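PDB 4RZL: restriction endonuclease LpnPI from Legionella pneumophila subsp. pneumophila str. Philadelphia 1, which probably cleaves DNA in response to modified cytosines, the present chain being its N-terminal, SRA-type DNA recognition domain. Local coordinates for residues Ala20-Asp25 with Phe133-Tyr138; Val129-Ile134 with Arg195-Ser200. One frame throughout, in Å; residues are numbered along the deposited sequence.

Overall arrangement
Both contacts use strand 132-137 of the large mixed sheet in this SRA-type DNA recognition domain, and their centres lie about 12 Å apart. Along the chain the order is 20-25, 129-134, 133-138 and 195-200, with Phe133 and Ile134 common to both contacts. In contact 1 the strand meets strand 22-23, which pairs antiparallel with strand 192-193 in a separate small sheet; in contact 2 it meets helix 195-199, which closely follows strand 192-193. The two outer elements also join each other where both meet buried residues of the strand: Asp21 OD1 lies 2.8 Å from Arg195 N, a probable hydrogen bond, and Leu22 CG packs 3.8 Å from Ile198 CD1.

Contact 1: residues Ala20-Asp25 with Phe133-Tyr138; sequences ADLIID and FIFVKY
Two phenylalanine rings of strand 132-137, Phe133 and Phe135, receive the forked end of Leu22 in different ways. At Phe133 the CD1 methyl of Leu22 arrives obliquely, 3.7 Å from Phe133 CD2 and equally near its neighbour CE2, so it addresses one side bond of the ring. At Phe135 the other methyl comes in at the rim, close to the ring plane, with Leu22 CD2 3.7 Å from Phe135 CZ; the two side chains cross at about a right angle. The leucine torsions place the branches without fully dividing them: CD1 continues the chain anti to CA (chi2 171°) and serves mainly Phe133, yet Leu22 CD1 also lies 4.1 Å from Phe135 CZ. All three residues are buried, although the nearest CA atoms, those of Leu22 and Phe133, are 9.5 Å apart. That gap rules out direct sheet pairing, and each strand bonds elsewhere, Leu22 to Val193 and Phe133 to Ile66 and Leu68. Phe149 meets the Phe135 ring, and Val193 touches both Leu22 and Phe133, extending the apolar cluster. With no hydrogen bond crossing between the segments and 127 Å² buried, the chemistry implies cohesion by dispersion and exclusion of water.

Contact 2: residues Val129-Ile134 with Arg195-Ser200; sequences VPPIFI and RKWINS
Trp197 projects from helix 195-199 toward Pro131 and Phe133, packing the helix onto the start of strand 132-137 and the residue before it, in the curled mixed sheet of this SRA-type domain. From CA, the bond to CB points toward residues 129-134, and CG lies anti to the backbone N (chi1 -165°), which carries the indole outward from the helix. Beyond CG it is the six-membered ring that bridges the gap. There CZ3 comes 4.1 Å from Phe133 CZ, the far corner of that ring, and the adjoining CH2 lies 4.1 Å from Pro131 CG. Both approaches are oblique. The nearest CA atoms, those of Pro131 and Ile198, are 11.2 Å apart, so side chains span the gap; 126 Å² is buried and no hydrogen bond crosses. Leu211 touches both Pro131 and Trp197, while Leu65 of strand 65-70 touches Pro131 and Phe133, so the contact has shared apolar neighbours. At the start of the helix Trp197 N bonds to Ser194 OG, linking the residue before the helix to the backbone that bears the indole. Within the helix, a side-chain bond spans one turn: Arg195 NH1 donates to Asn199 OD1 at 3.2 Å and 165°, the oxygen lying in the guanidinium plane, while Ile198 CB sits 4.0 Å above one face of that same group.

Contact 1: residues Ala20-Asp25 with Phe133-Tyr138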
ATOM      1  N   ALA A  20      -6.743   6.750  15.744  1.00 19.27           N
ATOM      2  CA  ALA A  20      -7.739   6.626  14.679  1.00 17.89           C
ATOM      3  C   ALA A  20      -7.865   5.185  14.160  1.00 15.20           C
ATOM      4  O   ALA A  20      -6.916   4.405  14.203  1.00 15.31           O
ATOM      5  CB  ALA A  20      -7.384   7.554  13.521  1.00 17.65           C
ATOM      6  N   ASP A  21      -9.047   4.848  13.664  1.00 15.96           N
ATOM      7  CA  ASP A  21      -9.218   3.665  12.838  1.00 21.09           C
ATOM      8  C   ASP A  21      -8.837   4.025  11.399  1.00 16.65           C
ATOM      9  O   ASP A  21      -8.920   5.193  11.002  1.00 15.42           O
ATOM     10  CB  ASP A  21     -10.665   3.164  12.878  1.00 17.93           C
ATOM     11  CG  ASP A  21     -11.173   2.934  14.300  1.00 23.19           C
ATOM     12  OD1 ASP A  21     -10.681   2.008  14.972  1.00 23.12           O
ATOM     13  OD2 ASP A  21     -12.083   3.675  14.734  1.00 30.39           O
ATOM     14  N   LEU A  22      -8.442   3.028  10.615  1.00 14.36           N
ATOM     15  CA  LEU A  22      -8.245   3.231   9.177  1.00 17.76           C
ATOM     16  C   LEU A  22      -9.524   2.882   8.401  1.00 17.08           C
ATOM     17  O   LEU A  22      -9.949   1.726   8.352  1.00 17.07           O
ATOM     18  CB  LEU A  22      -7.058   2.407   8.656  1.00 12.84           C
ATOM     19  CG  LEU A  22      -5.682   2.997   9.008  1.00 15.53           C
ATOM     20  CD1 LEU A  22      -4.553   2.016   8.653  1.00 11.51           C
ATOM     21  CD2 LEU A  22      -5.502   4.336   8.288  1.00 11.60           C
ATOM     22  N   ILE A  23     -10.123   3.898   7.795  1.00 11.73           N
ATOM     23  CA  ILE A  23     -11.417   3.780   7.121  1.00 14.94           C
ATOM     24  C   ILE A  23     -11.289   4.045   5.621  1.00 14.48           C
ATOM     25  O   ILE A  23     -10.651   5.016   5.223  1.00 16.79           O
ATOM     26  CB  ILE A  23     -12.434   4.765   7.731  1.00 16.08           C
ATOM     27  CG1 ILE A  23     -12.753   4.345   9.171  1.00 17.96           C
ATOM     28  CG2 ILE A  23     -13.729   4.819   6.895  1.00 14.43           C
ATOM     29  CD1 ILE A  23     -13.638   5.315   9.911  1.00 29.83           C
ATOM     30  N   ILE A  24     -11.888   3.177   4.808  1.00 14.05           N
ATOM     31  CA  ILE A  24     -11.840   3.300   3.352  1.00 13.49           C
ATOM     32  C   ILE A  24     -12.163   4.720   2.897  1.00 17.80           C
ATOM     33  O   ILE A  24     -13.223   5.267   3.221  1.00 13.37           O
ATOM     34  CB  ILE A  24     -12.806   2.316   2.662  1.00 13.42           C
ATOM     35  CG1 ILE A  24     -12.252   0.890   2.729  1.00 11.70           C
ATOM     36  CG2 ILE A  24     -13.050   2.733   1.204  1.00 11.10           C
ATOM     37  CD1 ILE A  24     -10.963   0.694   1.938  1.00 11.07           C
ATOM     38  N   ASP A  25     -11.193   5.312   2.203  1.00 11.78           N
ATOM     39  CA  ASP A  25     -11.263   6.642   1.597  1.00 13.36           C
ATOM     40  C   ASP A  25     -11.424   7.798   2.584  1.00 15.59           C
ATOM     41  O   ASP A  25     -11.710   8.921   2.180  1.00 14.53           O
ATOM     42  CB  ASP A  25     -12.369   6.682   0.545  1.00 16.13           C
ATOM     43  CG  ASP A  25     -12.028   5.837  -0.675  1.00 23.00           C
ATOM     44  OD1 ASP A  25     -10.828   5.507  -0.845  1.00 15.08           O
ATOM     45  OD2 ASP A  25     -12.940   5.516  -1.465  1.00 15.99           O
ATOM     46  N   PHE A 133      -1.116  -1.954   3.262  1.00 11.22           N
ATOM     47  CA  PHE A 133      -1.995  -0.784   3.331  1.00 13.43           C
ATOM     48  C   PHE A 133      -1.624   0.223   2.241  1.00 12.39           C
ATOM     49  O   PHE A 133      -0.444   0.577   2.081  1.00 12.74           O
ATOM     50  CB  PHE A 133      -1.910  -0.089   4.692  1.00 13.24           C
ATOM     51  CG  PHE A 133      -2.456  -0.895   5.853  1.00 16.31           C
ATOM     52  CD1 PHE A 133      -3.104  -2.105   5.657  1.00 13.05           C
ATOM     53  CD2 PHE A 133      -2.290  -0.437   7.147  1.00 12.12           C
ATOM     54  CE1 PHE A 133      -3.589  -2.831   6.726  1.00 17.48           C
ATOM     55  CE2 PHE A 133      -2.772  -1.170   8.231  1.00 18.27           C
ATOM     56  CZ  PHE A 133      -3.416  -2.365   8.017  1.00 15.19           C
ATOM     57  N   ILE A 134      -2.624   0.701   1.506  1.00 10.85           N
ATOM     58  CA  ILE A 134      -2.404   1.713   0.466  1.00 14.76           C
ATOM     59  C   ILE A 134      -2.872   3.092   0.895  1.00 12.38           C
ATOM     60  O   ILE A 134      -3.993   3.245   1.392  1.00 11.84           O
ATOM     61  CB  ILE A 134      -3.135   1.355  -0.844  1.00 15.26           C
ATOM     62  CG1 ILE A 134      -2.717  -0.030  -1.335  1.00 18.24           C
ATOM     63  CG2 ILE A 134      -2.896   2.432  -1.927  1.00 12.79           C
ATOM     64  CD1 ILE A 134      -3.677  -0.591  -2.385  1.00 24.01           C
ATOM     65  N   PHE A 135      -2.004   4.090   0.738  1.00 11.12           N
ATOM     66  CA  PHE A 135      -2.361   5.506   0.966  1.00 11.40           C
ATOM     67  C   PHE A 135      -2.033   6.308  -0.281  1.00 16.62           C
ATOM     68  O   PHE A 135      -1.029   6.032  -0.961  1.00 15.14           O
ATOM     69  CB  PHE A 135      -1.599   6.115   2.159  1.00 13.53           C
ATOM     70  CG  PHE A 135      -1.957   5.526   3.503  1.00 12.14           C
ATOM     71  CD1 PHE A 135      -1.313   4.392   3.973  1.00 12.01           C
ATOM     72  CD2 PHE A 135      -2.901   6.141   4.316  1.00 12.04           C
ATOM     73  CE1 PHE A 135      -1.625   3.857   5.230  1.00 17.28           C
ATOM     74  CE2 PHE A 135      -3.223   5.622   5.563  1.00 13.26           C
ATOM     75  CZ  PHE A 135      -2.589   4.472   6.023  1.00 14.71           C
ATOM     76  N   VAL A 136      -2.852   7.307  -0.593  1.00 18.28           N
ATOM     77  CA  VAL A 136      -2.481   8.246  -1.643  1.00 12.86           C
ATOM     78  C   VAL A 136      -2.447   9.651  -1.052  1.00 21.16           C
ATOM     79  O   VAL A 136      -3.154   9.949  -0.085  1.00 15.88           O
ATOM     80  CB  VAL A 136      -3.448   8.216  -2.869  1.00 21.42           C
ATOM     81  CG1 VAL A 136      -3.517   6.812  -3.478  1.00 18.07           C
ATOM     82  CG2 VAL A 136      -4.846   8.735  -2.504  1.00 18.90           C
ATOM     83  N   LYS A 137      -1.615  10.506  -1.631  1.00 23.45           N
ATOM     84  CA  LYS A 137      -1.517  11.896  -1.202  1.00 24.45           C
ATOM     85  C   LYS A 137      -2.842  12.574  -1.480  1.00 16.20           C
ATOM     86  O   LYS A 137      -3.393  12.448  -2.565  1.00 21.81           O
ATOM     87  CB  LYS A 137      -0.375  12.618  -1.935  1.00 26.03           C
ATOM     88  CG  LYS A 137      -0.180  14.078  -1.528  1.00 34.43           C
ATOM     89  CD  LYS A 137       0.765  14.799  -2.503  1.00 32.58           C
ATOM     90  CE  LYS A 137       1.244  16.132  -1.952  1.00 34.11           C
ATOM     91  N   TYR A 138      -3.362  13.285  -0.495  1.00 17.75           N
ATOM     92  CA  TYR A 138      -4.655  13.944  -0.634  1.00 18.69           C
ATOM     93  C   TYR A 138      -4.589  15.292   0.065  1.00 20.90           C
ATOM     94  O   TYR A 138      -4.950  15.392   1.239  1.00 25.11           O
ATOM     95  CB  TYR A 138      -5.763  13.074  -0.030  1.00 19.59           C
ATOM     96  CG  TYR A 138      -7.186  13.478  -0.389  1.00 21.49           C
ATOM     97  CD1 TYR A 138      -7.758  14.637   0.134  1.00 23.31           C
ATOM     98  CD2 TYR A 138      -7.972  12.673  -1.202  1.00 24.19           C
ATOM     99  CE1 TYR A 138      -9.051  14.998  -0.171  1.00 21.39           C
ATOM    100  CE2 TYR A 138      -9.273  13.026  -1.513  1.00 24.22           C
ATOM    101  CZ  TYR A 138      -9.808  14.188  -0.994  1.00 26.61           C
ATOM    102  OH  TYR A 138     -11.103  14.539  -1.296  1.00 34.20           O
TER

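Contact 2: residues Val129-Ile134 with Arg195-Ser200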
ATOM      1  N   VAL A 129       3.669 -13.254   2.808  1.00 16.80           N
ATOM      2  CA  VAL A 129       2.965 -12.033   2.443  1.00 17.10           C
ATOM      3  C   VAL A 129       2.260 -11.408   3.644  1.00 16.94           C
ATOM      4  O   VAL A 129       1.377 -12.025   4.241  1.00 17.07           O
ATOM      5  CB  VAL A 129       1.923 -12.301   1.342  1.00 15.55           C
ATOM      6  CG1 VAL A 129       1.168 -11.013   1.010  1.00 12.54           C
ATOM      7  CG2 VAL A 129       2.590 -12.905   0.095  1.00 14.77           C
ATOM      8  N   PRO A 130       2.650 -10.175   4.000  1.00 17.97           N
ATOM      9  CA  PRO A 130       2.002  -9.437   5.078  1.00 18.34           C
ATOM     10  C   PRO A 130       0.827  -8.611   4.569  1.00 16.46           C
ATOM     11  O   PRO A 130       0.663  -8.444   3.366  1.00 16.40           O
ATOM     12  CB  PRO A 130       3.115  -8.519   5.576  1.00 21.75           C
ATOM     13  CG  PRO A 130       3.844  -8.180   4.317  1.00 23.85           C
ATOM     14  CD  PRO A 130       3.771  -9.408   3.428  1.00 18.45           C
ATOM     15  N   PRO A 131       0.025  -8.071   5.488  1.00 19.08           N
ATOM     16  CA  PRO A 131      -0.977  -7.102   5.058  1.00 14.79           C
ATOM     17  C   PRO A 131      -0.312  -5.935   4.338  1.00 16.39           C
ATOM     18  O   PRO A 131       0.797  -5.530   4.694  1.00 14.01           O
ATOM     19  CB  PRO A 131      -1.592  -6.631   6.375  1.00 14.35           C
ATOM     20  CG  PRO A 131      -1.321  -7.699   7.325  1.00 21.45           C
ATOM     21  CD  PRO A 131      -0.040  -8.332   6.936  1.00 17.20           C
ATOM     22  N   ILE A 132      -0.978  -5.405   3.326  1.00 13.84           N
ATOM     23  CA  ILE A 132      -0.486  -4.215   2.651  1.00 15.80           C
ATOM     24  C   ILE A 132      -1.539  -3.124   2.789  1.00 14.26           C
ATOM     25  O   ILE A 132      -2.726  -3.366   2.521  1.00 16.64           O
ATOM     26  CB  ILE A 132      -0.181  -4.485   1.165  1.00 14.68           C
ATOM     27  CG1 ILE A 132       1.000  -5.451   1.037  1.00 20.19           C
ATOM     28  CG2 ILE A 132       0.121  -3.193   0.437  1.00 15.11           C
ATOM     29  CD1 ILE A 132       1.181  -6.014  -0.360  1.00 18.73           C
ATOM     30  N   PHE A 133      -1.116  -1.954   3.262  1.00 11.22           N
ATOM     31  CA  PHE A 133      -1.995  -0.784   3.331  1.00 13.43           C
ATOM     32  C   PHE A 133      -1.624   0.223   2.241  1.00 12.39           C
ATOM     33  O   PHE A 133      -0.444   0.577   2.081  1.00 12.74           O
ATOM     34  CB  PHE A 133      -1.910  -0.089   4.692  1.00 13.24           C
ATOM     35  CG  PHE A 133      -2.456  -0.895   5.853  1.00 16.31           C
ATOM     36  CD1 PHE A 133      -3.104  -2.105   5.657  1.00 13.05           C
ATOM     37  CD2 PHE A 133      -2.290  -0.437   7.147  1.00 12.12           C
ATOM     38  CE1 PHE A 133      -3.589  -2.831   6.726  1.00 17.48           C
ATOM     39  CE2 PHE A 133      -2.772  -1.170   8.231  1.00 18.27           C
ATOM     40  CZ  PHE A 133      -3.416  -2.365   8.017  1.00 15.19           C
ATOM     41  N   ILE A 134      -2.624   0.701   1.506  1.00 10.85           N
ATOM     42  CA  ILE A 134      -2.404   1.713   0.466  1.00 14.76           C
ATOM     43  C   ILE A 134      -2.872   3.092   0.895  1.00 12.38           C
ATOM     44  O   ILE A 134      -3.993   3.245   1.392  1.00 11.84           O
ATOM     45  CB  ILE A 134      -3.135   1.355  -0.844  1.00 15.26           C
ATOM     46  CG1 ILE A 134      -2.717  -0.030  -1.335  1.00 18.24           C
ATOM     47  CG2 ILE A 134      -2.896   2.432  -1.927  1.00 12.79           C
ATOM     48  CD1 ILE A 134      -3.677  -0.591  -2.385  1.00 24.01           C
ATOM     49  N   ARG A 195      -8.364   0.535  15.347  1.00 19.19           N
ATOM     50  CA  ARG A 195      -7.233   0.942  16.170  1.00 16.45           C
ATOM     51  C   ARG A 195      -6.684  -0.217  17.008  1.00 23.68           C
ATOM     52  O   ARG A 195      -5.465  -0.337  17.180  1.00 23.38           O
ATOM     53  CB  ARG A 195      -7.621   2.126  17.064  1.00 19.20           C
ATOM     54  CG  ARG A 195      -6.573   2.487  18.128  1.00 22.58           C
ATOM     55  CD  ARG A 195      -5.176   2.743  17.573  1.00 16.90           C
ATOM     56  NE  ARG A 195      -5.155   3.534  16.354  1.00 15.79           N
ATOM     57  CZ  ARG A 195      -4.051   3.795  15.658  1.00 17.79           C
ATOM     58  NH1 ARG A 195      -2.885   3.303  16.055  1.00 23.70           N
ATOM     59  NH2 ARG A 195      -4.109   4.542  14.566  1.00 14.24           N
ATOM     60  N   LYS A 196      -7.577  -1.059  17.519  1.00 20.21           N
ATOM     61  CA  LYS A 196      -7.171  -2.245  18.268  1.00 23.93           C
ATOM     62  C   LYS A 196      -6.259  -3.112  17.413  1.00 28.48           C
ATOM     63  O   LYS A 196      -5.191  -3.530  17.866  1.00 22.57           O
ATOM     64  CB  LYS A 196      -8.387  -3.063  18.719  1.00 30.26           C
ATOM     65  CG  LYS A 196      -8.039  -4.341  19.523  1.00 28.60           C
ATOM     66  CD  LYS A 196      -9.297  -5.064  19.985  1.00 33.44           C
ATOM     67  CE  LYS A 196      -8.995  -6.438  20.579  1.00 39.89           C
ATOM     68  NZ  LYS A 196      -8.204  -6.348  21.840  1.00 45.84           N
ATOM     69  N   TRP A 197      -6.668  -3.361  16.169  1.00 23.00           N
ATOM     70  CA  TRP A 197      -5.840  -4.155  15.272  1.00 22.03           C
ATOM     71  C   TRP A 197      -4.488  -3.500  15.074  1.00 23.73           C
ATOM     72  O   TRP A 197      -3.460  -4.157  15.201  1.00 26.54           O
ATOM     73  CB  TRP A 197      -6.511  -4.373  13.911  1.00 25.15           C
ATOM     74  CG  TRP A 197      -5.831  -5.466  13.142  1.00 32.36           C
ATOM     75  CD1 TRP A 197      -6.227  -6.776  13.041  1.00 32.42           C
ATOM     76  CD2 TRP A 197      -4.592  -5.367  12.424  1.00 24.29           C
ATOM     77  NE1 TRP A 197      -5.329  -7.484  12.273  1.00 23.38           N
ATOM     78  CE2 TRP A 197      -4.315  -6.644  11.889  1.00 30.09           C
ATOM     79  CE3 TRP A 197      -3.703  -4.319  12.159  1.00 21.23           C
ATOM     80  CZ2 TRP A 197      -3.187  -6.895  11.114  1.00 30.47           C
ATOM     81  CZ3 TRP A 197      -2.583  -4.576  11.394  1.00 29.38           C
ATOM     82  CH2 TRP A 197      -2.337  -5.849  10.881  1.00 23.34           C
ATOM     83  N   ILE A 198      -4.493  -2.205  14.767  1.00 24.02           N
ATOM     84  CA  ILE A 198      -3.264  -1.479  14.443  1.00 22.53           C
ATOM     85  C   ILE A 198      -2.278  -1.448  15.611  1.00 32.01           C
ATOM     86  O   ILE A 198      -1.069  -1.599  15.409  1.00 31.11           O
ATOM     87  CB  ILE A 198      -3.577  -0.029  13.984  1.00 19.56           C
ATOM     88  CG1 ILE A 198      -4.470  -0.048  12.735  1.00 19.23           C
ATOM     89  CG2 ILE A 198      -2.301   0.735  13.685  1.00 18.89           C
ATOM     90  CD1 ILE A 198      -5.062   1.310  12.390  1.00 16.19           C
ATOM     91  N   ASN A 199      -2.782  -1.237  16.827  1.00 29.62           N
ATOM     92  CA  ASN A 199      -1.931  -1.279  18.019  1.00 30.79           C
ATOM     93  C   ASN A 199      -1.389  -2.683  18.275  1.00 26.43           C
ATOM     94  O   ASN A 199      -0.400  -2.859  18.976  1.00 29.49           O
ATOM     95  CB  ASN A 199      -2.678  -0.793  19.269  1.00 29.01           C
ATOM     96  CG  ASN A 199      -2.809   0.724  19.329  1.00 30.70           C
ATOM     97  OD1 ASN A 199      -2.153   1.452  18.582  1.00 28.25           O
ATOM     98  ND2 ASN A 199      -3.635   1.205  20.249  1.00 35.10           N
ATOM     99  N   SER A 200      -2.077  -3.681  17.737  1.00 32.85           N
ATOM    100  CA  SER A 200      -1.694  -5.069  17.934  1.00 31.63           C
ATOM    101  C   SER A 200      -1.077  -5.625  16.648  1.00 43.83           C
ATOM    102  O   SER A 200      -1.251  -6.788  16.298  1.00 47.43           O
ATOM    103  CB  SER A 200      -2.898  -5.893  18.369  1.00 37.57           C
ATOM    104  OG  SER A 200      -2.502  -7.199  18.743  1.00 51.72           O
TER